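Local coordinates for NIF3-related protein (Bacillus cereus, PDB 2GX8) that is of unknown function but belongs to the Nif3 family, binds a pair of zinc ions and carries an additional domain thought to be regulatory, at residues G356-K361 / Q388-P393. Sequence-based numbering, arbitrary orientation.
Sequences GHNVEK and QLHTDP. With ZN (zinc ion), chain L; ZN (zinc ion), chain M.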
loop_
_atom_site.group_PDB
_atom_site.type_symbol
_atom_site.label_atom_id
_atom_site.label_comp_id
_atom_site.label_asym_id
_atom_site.label_seq_id
_atom_site.Cartn_x
_atom_site.Cartn_y
_atom_site.Cartn_z
ATOM N N GLY C 356 -21.257 5.474 28.397
ATOM C CA GLY C 356 -20.407 6.530 27.878
ATOM C C GLY C 356 -18.944 6.231 28.132
ATOM O O GLY C 356 -18.573 5.619 29.147
ATOM N N HIS C 357 -18.105 6.676 27.200
ATOM C CA HIS C 357 -16.665 6.506 27.250
ATOM C C HIS C 357 -16.101 7.149 28.543
ATOM O O HIS C 357 -15.143 6.669 29.121
ATOM C CB HIS C 357 -16.087 7.217 26.023
ATOM C CG HIS C 357 -14.673 6.870 25.689
ATOM N ND1 HIS C 357 -14.264 6.631 24.393
ATOM C CD2 HIS C 357 -13.561 6.770 26.458
ATOM C CE1 HIS C 357 -12.965 6.401 24.373
ATOM N NE2 HIS C 357 -12.517 6.459 25.619
ATOM N N ASN C 358 -16.739 8.217 29.003
ATOM C CA ASN C 358 -16.277 8.942 30.164
ATOM C C ASN C 358 -16.295 8.167 31.469
ATOM O O ASN C 358 -15.788 8.676 32.446
ATOM C CB ASN C 358 -17.052 10.245 30.318
ATOM C CG ASN C 358 -16.458 11.171 31.355
ATOM O OD1 ASN C 358 -15.438 11.827 31.114
ATOM N ND2 ASN C 358 -17.112 11.259 32.506
ATOM N N VAL C 359 -16.851 6.954 31.503
ATOM C CA VAL C 359 -16.832 6.182 32.743
ATOM C C VAL C 359 -15.410 5.721 33.100
ATOM O O VAL C 359 -15.175 5.212 34.185
ATOM C CB VAL C 359 -17.839 4.986 32.754
ATOM C CG1 VAL C 359 -19.234 5.481 32.439
ATOM C CG2 VAL C 359 -17.433 3.895 31.784
ATOM N N GLU C 360 -14.474 5.883 32.168
ATOM C CA GLU C 360 -13.061 5.588 32.412
ATOM C C GLU C 360 -12.438 6.567 33.387
ATOM O O GLU C 360 -11.295 6.435 33.760
ATOM C CB GLU C 360 -12.262 5.706 31.138
ATOM C CG GLU C 360 -12.490 4.585 30.216
ATOM C CD GLU C 360 -11.535 4.671 29.045
ATOM O OE1 GLU C 360 -11.315 5.789 28.526
ATOM O OE2 GLU C 360 -10.984 3.620 28.662
ATOM N N LYS C 361 -13.200 7.577 33.765
ATOM C CA LYS C 361 -12.772 8.570 34.721
ATOM C C LYS C 361 -12.373 7.919 36.063
ATOM O O LYS C 361 -11.702 8.549 36.875
ATOM C CB LYS C 361 -13.921 9.563 34.915
ATOM C CG LYS C 361 -15.144 8.931 35.574
ATOM C CD LYS C 361 -16.206 9.953 35.819
ATOM C CE LYS C 361 -17.409 9.376 36.569
ATOM N NZ LYS C 361 -18.406 8.751 35.703
ATOM N N GLN C 388 -10.643 16.876 39.475
ATOM C CA GLN C 388 -12.031 16.868 39.897
ATOM C C GLN C 388 -12.989 17.187 38.762
ATOM O O GLN C 388 -14.195 16.883 38.832
ATOM C CB GLN C 388 -12.234 17.891 41.014
ATOM C CG GLN C 388 -11.413 17.689 42.273
ATOM C CD GLN C 388 -11.926 16.573 43.169
ATOM O OE1 GLN C 388 -11.881 15.387 42.821
ATOM N NE2 GLN C 388 -12.367 16.952 44.364
ATOM N N LEU C 389 -12.447 17.793 37.716
ATOM C CA LEU C 389 -13.247 18.233 36.594
ATOM C C LEU C 389 -13.951 17.112 35.845
ATOM O O LEU C 389 -13.397 16.048 35.605
ATOM C CB LEU C 389 -12.404 19.089 35.658
ATOM C CG LEU C 389 -11.761 20.199 36.488
ATOM C CD1 LEU C 389 -10.999 21.132 35.601
ATOM C CD2 LEU C 389 -12.801 20.972 37.320
ATOM N N HIS C 390 -15.197 17.380 35.506
ATOM C CA HIS C 390 -16.026 16.457 34.781
ATOM C C HIS C 390 -15.799 16.700 33.274
ATOM O O HIS C 390 -16.034 17.810 32.792
ATOM C CB HIS C 390 -17.476 16.732 35.171
ATOM C CG HIS C 390 -18.456 15.808 34.529
ATOM N ND1 HIS C 390 -18.651 14.512 34.963
ATOM C CD2 HIS C 390 -19.297 15.987 33.485
ATOM C CE1 HIS C 390 -19.568 13.931 34.211
ATOM N NE2 HIS C 390 -19.980 14.804 33.309
ATOM N N THR C 391 -15.361 15.689 32.529
ATOM C CA THR C 391 -15.073 15.907 31.107
ATOM C C THR C 391 -15.910 15.124 30.096
ATOM O O THR C 391 -15.469 14.929 28.971
ATOM C CB THR C 391 -13.583 15.669 30.780
ATOM O OG1 THR C 391 -13.224 14.342 31.186
ATOM C CG2 THR C 391 -12.687 16.670 31.509
ATOM N N ASP C 392 -17.104 14.694 30.492
ATOM C CA ASP C 392 -18.003 14.008 29.598
ATOM C C ASP C 392 -18.599 15.068 28.682
ATOM O O ASP C 392 -19.219 16.028 29.151
ATOM C CB ASP C 392 -19.121 13.366 30.412
ATOM C CG ASP C 392 -19.887 12.267 29.651
ATOM O OD1 ASP C 392 -20.711 11.607 30.309
ATOM O OD2 ASP C 392 -19.661 12.026 28.437
ATOM N N PRO C 393 -18.378 14.943 27.367
ATOM C CA PRO C 393 -18.963 15.942 26.440
ATOM C C PRO C 393 -20.467 15.862 26.279
ATOM O O PRO C 393 -21.059 16.806 25.775
ATOM C CB PRO C 393 -18.299 15.636 25.104
ATOM C CG PRO C 393 -17.700 14.285 25.208
ATOM C CD PRO C 393 -17.533 13.949 26.683
HETATM ZN ZN ZN L . -10.501 5.998 26.169
HETATM ZN ZN ZN M . -8.955 3.635 27.927
HETATM O O HOH W 1 -18.845 9.851 27.345
HETATM O O HOH W 2 -15.502 13.131 34.027
#
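Asp392 OD2 accepts a 2.6 Å hydrogen bond from a water that in turn accepts from the backbone N of Asn358. A second water accepts from Asn358 ND2 at 2.9 Å and from the backbone N of Thr391 at 3.0 Å. No direct hydrogen bond joins the two segments. Asn358 instead lies against Asp392, its amide stacked on the carboxylate with the planes 12° apart. The overlap is offset: Asn358 CB sits 3.5 Å from Asp392 CG, while Asp392 CB lies 3.6 Å from both Asn358 CG and Asn358 ND2. With CG anti to the backbone N (chi1 -169°), the Asn358 amide reaches across to this loop. Tyr339 of the second subunit hydrogen-bonds Asn358 OD1, stacks on the ring of His357 and packs against Thr391 and Pro393. Thr391 OG1 is 3.4 Å from Asn358 OD1, but its hydrogen bond goes to Asp72. Asn358 belongs to the short 3-10 turn 357-361, which carries ligands of the Nif3-family dimetal site. His357 NE2 binds one zinc at 2.1 Å, and Glu360 bridges both ions through its two carboxylate oxygens. His93 completes the protein ligands of the first zinc, His92 and Asp131 those of the second. His390 CE1 makes a looser, oblique contact with Asn358 ND2.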